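Local coordinates for fusolin (Anomala cuprea entomopoxvirus, PDB 4YN1), which forms the crystalline spindles that enhance the virulence of an insect poxvirus and, as a member of the LPMO family, probably binds or acts on chitin, at residues G2-F6 with P7-Q11; C81-K84 with E85-P89. One frame throughout, in Å; residues are numbered along the deposited sequence.

Contact 1: residues G2-F6 with P7-Q11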
loop_
_atom_site.group_PDB
_atom_site.type_symbol
_atom_site.label_atom_id
_atom_site.label_comp_id
_atom_site.label_asym_id
_atom_site.label_seq_id
_atom_site.Cartn_x
_atom_site.Cartn_y
_atom_site.Cartn_z
ATOM N N GLY A 2 -6.879 -8.445 -7.707
ATOM C CA GLY A 2 -5.449 -8.668 -7.554
ATOM C C GLY A 2 -4.821 -7.706 -6.580
ATOM O O GLY A 2 -5.527 -6.947 -5.900
ATOM N N TYR A 3 -3.496 -7.727 -6.549
ATOM C CA TYR A 3 -2.743 -6.894 -5.634
ATOM C C TYR A 3 -1.295 -6.714 -6.096
ATOM O O TYR A 3 -0.762 -7.496 -6.882
ATOM C CB TYR A 3 -2.786 -7.476 -4.203
ATOM C CG TYR A 3 -2.582 -8.984 -4.163
ATOM C CD1 TYR A 3 -1.344 -9.547 -4.439
ATOM C CD2 TYR A 3 -3.634 -9.842 -3.869
ATOM C CE1 TYR A 3 -1.186 -10.923 -4.556
ATOM C CE2 TYR A 3 -3.465 -11.223 -3.890
ATOM C CZ TYR A 3 -2.255 -11.761 -4.300
ATOM O OH TYR A 3 -2.043 -13.122 -4.333
ATOM N N VAL A 4 -0.629 -5.732 -5.527
ATOM C CA VAL A 4 0.768 -5.489 -5.865
ATOM C C VAL A 4 1.615 -6.497 -5.116
ATOM O O VAL A 4 1.541 -6.570 -3.893
ATOM C CB VAL A 4 1.248 -4.037 -5.563
ATOM C CG1 VAL A 4 2.603 -3.784 -6.214
ATOM C CG2 VAL A 4 0.247 -2.991 -6.054
ATOM N N THR A 5 2.476 -7.226 -5.828
ATOM C CA THR A 5 3.387 -8.166 -5.171
ATOM C C THR A 5 4.772 -7.583 -5.025
ATOM O O THR A 5 5.514 -7.995 -4.139
ATOM C CB THR A 5 3.394 -9.501 -5.890
ATOM O OG1 THR A 5 3.451 -9.281 -7.293
ATOM C CG2 THR A 5 2.219 -10.312 -5.521
ATOM N N PHE A 6 5.146 -6.668 -5.913
ATOM C CA PHE A 6 6.418 -5.988 -5.768
ATOM C C PHE A 6 6.319 -4.535 -6.162
ATOM O O PHE A 6 6.022 -4.232 -7.325
ATOM C CB PHE A 6 7.575 -6.610 -6.566
ATOM C CG PHE A 6 8.860 -5.857 -6.275
ATOM C CD1 PHE A 6 9.506 -5.999 -5.057
ATOM C CD2 PHE A 6 9.406 -4.996 -7.212
ATOM C CE1 PHE A 6 10.625 -5.217 -4.748
ATOM C CE2 PHE A 6 10.520 -4.220 -6.909
ATOM C CZ PHE A 6 11.117 -4.324 -5.676
ATOM N N PRO A 7 6.762 -3.616 -5.297
ATOM C CA PRO A 7 6.991 -3.757 -3.842
ATOM C C PRO A 7 5.654 -4.201 -3.238
ATOM O O PRO A 7 4.578 -3.776 -3.681
ATOM C CB PRO A 7 7.466 -2.354 -3.416
ATOM C CG PRO A 7 7.779 -1.616 -4.707
ATOM C CD PRO A 7 6.813 -2.199 -5.698
ATOM N N ILE A 8 5.699 -5.103 -2.277
ATOM C CA ILE A 8 4.473 -5.703 -1.762
ATOM C C ILE A 8 3.448 -4.693 -1.218
ATOM O O ILE A 8 3.825 -3.781 -0.480
ATOM C CB ILE A 8 4.840 -6.799 -0.732
ATOM C CG1 ILE A 8 3.591 -7.676 -0.420
ATOM C CG2 ILE A 8 5.450 -6.208 0.530
ATOM C CD1 ILE A 8 3.948 -8.917 0.360
ATOM N N ALA A 9 2.153 -4.871 -1.590
ATOM C CA ALA A 9 1.076 -4.014 -1.094
ATOM C C ALA A 9 0.903 -4.238 0.401
ATOM O O ALA A 9 1.088 -5.344 0.923
ATOM C CB ALA A 9 -0.230 -4.274 -1.825
ATOM N N ARG A 10 0.484 -3.185 1.079
ATOM C CA ARG A 10 0.345 -3.169 2.514
ATOM C C ARG A 10 -0.625 -4.250 2.974
ATOM O O ARG A 10 -0.361 -4.943 3.949
ATOM C CB ARG A 10 -0.170 -1.785 2.965
ATOM C CG ARG A 10 -0.393 -1.653 4.439
ATOM C CD ARG A 10 -1.033 -0.324 4.775
ATOM N NE ARG A 10 -0.094 0.785 4.547
ATOM C CZ ARG A 10 -0.310 2.057 4.887
ATOM N NH1 ARG A 10 -1.460 2.418 5.443
ATOM N NH2 ARG A 10 0.624 2.973 4.674
ATOM N N GLN A 11 -1.760 -4.371 2.297
ATOM C CA GLN A 11 -2.777 -5.344 2.725
ATOM C C GLN A 11 -2.389 -6.769 2.367
ATOM O O GLN A 11 -2.761 -7.700 3.094
ATOM C CB GLN A 11 -4.183 -4.967 2.245
ATOM C CG GLN A 11 -4.531 -5.405 0.819
ATOM C CD GLN A 11 -3.740 -4.738 -0.248
ATOM O OE1 GLN A 11 -3.149 -3.666 -0.051
ATOM N NE2 GLN A 11 -3.717 -5.363 -1.424
#
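Val4 and Ala9 close a turn: the chain turns back at the cis peptide between Phe6 and Pro7, where strand 2-6 ends, and the directions of residues 3-6 and 7-11 lie 147° apart. Ala9 N donates to Val4 O at 2.9 Å with an N-H...O angle of 161°. Ala9 is also the N-cap of helix 10-17. Its CB packs on Val4 CB at 4.0 Å. Val4 CG1 is anti to the backbone N (chi1 -168°), which brings this branch to Pro7 O at 3.2 Å. The Phe6 ring lies with one face against Pro7. Phe6 CG is 3.2 Å from Pro7 N, and Pro7 CD stands over that face near the rim, 4.1 Å from Phe6 CD2. Further back, Tyr3 CB meets Gln11 NE2 at 3.6 Å. The same amide nitrogen is hydrogen-bonded to Asp66 O and Asn227 OD1. Thr5 and Phe6 form a classic beta bulge opposite Glu137, and Thr5 OG1 is hydrogen-bonded to Glu137 OE1. One backbone bond thus joins the edge strand to the start of the helix across a mostly buried, largely apolar turn, with Phe6 and Ile8 partly exposed.

Contact 2: residues C81-K84 with E85-P89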
loop_
_atom_site.group_PDB
_atom_site.type_symbol
_atom_site.label_atom_id
_atom_site.label_comp_id
_atom_site.label_asym_id
_atom_site.label_seq_id
_atom_site.Cartn_x
_atom_site.Cartn_y
_atom_site.Cartn_z
ATOM N N CYS A 81 -10.971 13.624 -11.159
ATOM C CA CYS A 81 -11.749 14.471 -10.238
ATOM C C CYS A 81 -12.972 13.745 -9.705
ATOM O O CYS A 81 -13.294 13.864 -8.527
ATOM C CB CYS A 81 -12.136 15.778 -10.916
ATOM S SG CYS A 81 -10.714 16.762 -11.408
ATOM N N TRP A 82 -13.629 12.948 -10.556
ATOM C CA TRP A 82 -14.759 12.111 -10.163
ATOM C C TRP A 82 -14.275 11.050 -9.133
ATOM O O TRP A 82 -14.922 10.833 -8.114
ATOM C CB TRP A 82 -15.384 11.411 -11.394
ATOM C CG TRP A 82 -16.444 10.415 -11.039
ATOM C CD1 TRP A 82 -16.335 9.059 -11.051
ATOM C CD2 TRP A 82 -17.762 10.706 -10.563
ATOM N NE1 TRP A 82 -17.503 8.484 -10.623
ATOM C CE2 TRP A 82 -18.395 9.471 -10.302
ATOM C CE3 TRP A 82 -18.500 11.893 -10.399
ATOM C CZ2 TRP A 82 -19.728 9.388 -9.883
ATOM C CZ3 TRP A 82 -19.827 11.805 -10.001
ATOM C CH2 TRP A 82 -20.415 10.568 -9.712
ATOM N N ILE A 83 -13.136 10.437 -9.388
ATOM C CA ILE A 83 -12.572 9.416 -8.463
ATOM C C ILE A 83 -12.281 10.034 -7.084
ATOM O O ILE A 83 -12.755 9.554 -6.051
ATOM C CB ILE A 83 -11.302 8.792 -9.094
ATOM C CG1 ILE A 83 -11.651 8.017 -10.404
ATOM C CG2 ILE A 83 -10.509 7.913 -8.088
ATOM C CD1 ILE A 83 -12.650 6.952 -10.292
ATOM N N LYS A 84 -11.534 11.125 -7.103
ATOM C CA LYS A 84 -11.115 11.843 -5.893
ATOM C C LYS A 84 -12.253 12.306 -5.038
ATOM O O LYS A 84 -12.122 12.320 -3.822
ATOM C CB LYS A 84 -10.307 13.080 -6.274
ATOM C CG LYS A 84 -8.949 12.802 -6.865
ATOM C CD LYS A 84 -8.185 14.112 -7.028
ATOM C CE LYS A 84 -6.939 13.899 -7.823
ATOM N NZ LYS A 84 -6.106 15.141 -7.929
ATOM N N GLU A 85 -13.345 12.765 -5.649
ATOM C CA GLU A 85 -14.422 13.373 -4.889
ATOM C C GLU A 85 -15.574 12.446 -4.572
ATOM O O GLU A 85 -16.232 12.647 -3.559
ATOM C CB GLU A 85 -14.904 14.643 -5.632
ATOM C CG GLU A 85 -13.792 15.630 -6.006
ATOM C CD GLU A 85 -13.155 16.466 -4.910
ATOM O OE1 GLU A 85 -12.202 17.217 -5.226
ATOM O OE2 GLU A 85 -13.572 16.346 -3.737
ATOM N N GLN A 86 -15.834 11.439 -5.398
ATOM C CA GLN A 86 -16.968 10.543 -5.179
ATOM C C GLN A 86 -16.653 9.060 -5.032
ATOM O O GLN A 86 -17.466 8.344 -4.454
ATOM C CB GLN A 86 -17.929 10.672 -6.366
ATOM C CG GLN A 86 -18.416 12.097 -6.651
ATOM C CD GLN A 86 -19.276 12.668 -5.547
ATOM O OE1 GLN A 86 -20.041 11.952 -4.892
ATOM N NE2 GLN A 86 -19.196 13.979 -5.332
ATOM N N VAL A 87 -15.562 8.561 -5.605
ATOM C CA VAL A 87 -15.326 7.111 -5.613
ATOM C C VAL A 87 -14.418 6.672 -4.500
ATOM O O VAL A 87 -14.836 5.831 -3.694
ATOM C CB VAL A 87 -14.862 6.667 -7.001
ATOM C CG1 VAL A 87 -14.802 5.147 -7.109
ATOM C CG2 VAL A 87 -15.807 7.245 -8.066
ATOM N N VAL A 88 -13.207 7.251 -4.415
ATOM C CA VAL A 88 -12.291 6.974 -3.304
ATOM C C VAL A 88 -11.915 8.313 -2.672
ATOM O O VAL A 88 -10.782 8.752 -2.803
ATOM C CB VAL A 88 -11.055 6.142 -3.715
ATOM C CG1 VAL A 88 -10.254 5.734 -2.486
ATOM C CG2 VAL A 88 -11.479 4.908 -4.504
ATOM N N PRO A 89 -12.870 9.032 -2.079
ATOM C CA PRO A 89 -12.528 10.333 -1.484
ATOM C C PRO A 89 -11.795 10.214 -0.157
ATOM O O PRO A 89 -11.142 11.163 0.273
ATOM C CB PRO A 89 -13.896 10.990 -1.299
ATOM C CG PRO A 89 -14.795 9.875 -0.985
ATOM C CD PRO A 89 -14.292 8.703 -1.838
#
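Trp82 and Gln86 meet one turn apart on helix 80-87. Trp82 CG is anti to the backbone N (chi1 173°), and the indole reaches forward, towards the C-terminal end of the helix, to Gln86 and Val87. Gln86 CG makes a CH-pi contact over the face of the six-membered ring, 3.9 Å from its centroid and 20° off the normal. The Gln86 chain bends at chi2, and its amide plane is turned 31° from the indole. Val87 CG2 approaches the five-membered part of the indole obliquely, 3.3 Å from Trp82 NE1. That nitrogen donates to Ala73 O, which ties the ring to a neighbouring loop. The same Val87 methyl lies 3.9 Å from Ile83 CD1, so one branch touches both side chains. Ile83 and Val88 pack on strands 209-217 and 223-234. The backbone widens as the helix ends. Ile83 O accepts two bonds, from Val87 N at 3.0 Å and from Val88 N at 2.9 Å, which arrive from opposite faces of its plane. The second is a pi-type bond. Pro89 has no N-H to give; its CA lies 3.1 Å from Lys84 O in a CA-H...O contact. The helix therefore ends on a shared carbonyl and a proline, with the indole fixed by a hydrogen bond at its nitrogen and by aliphatic groups of the next turn.

From the N terminus, contact 1 comes first: it closes the turn that leads from edge strand 2-6 into helix 10-17. Contact 2 follows after two further helices, 32-47 and 52-64, and strand 70-72, and it closes the last turn of helix 80-87. Both are local. They run in series, and neither encloses nor crosses the other. Their centres are 22 Å apart and their nearest atoms about 12 Å, with no touch. Strand 223-234 is their common neighbour: Val4 and Pro7 rest on Val229, while Ile83 and Val88 rest on Tyr226. Through it, the four-stranded sheet's edge and the short helix both border the mixed sheet.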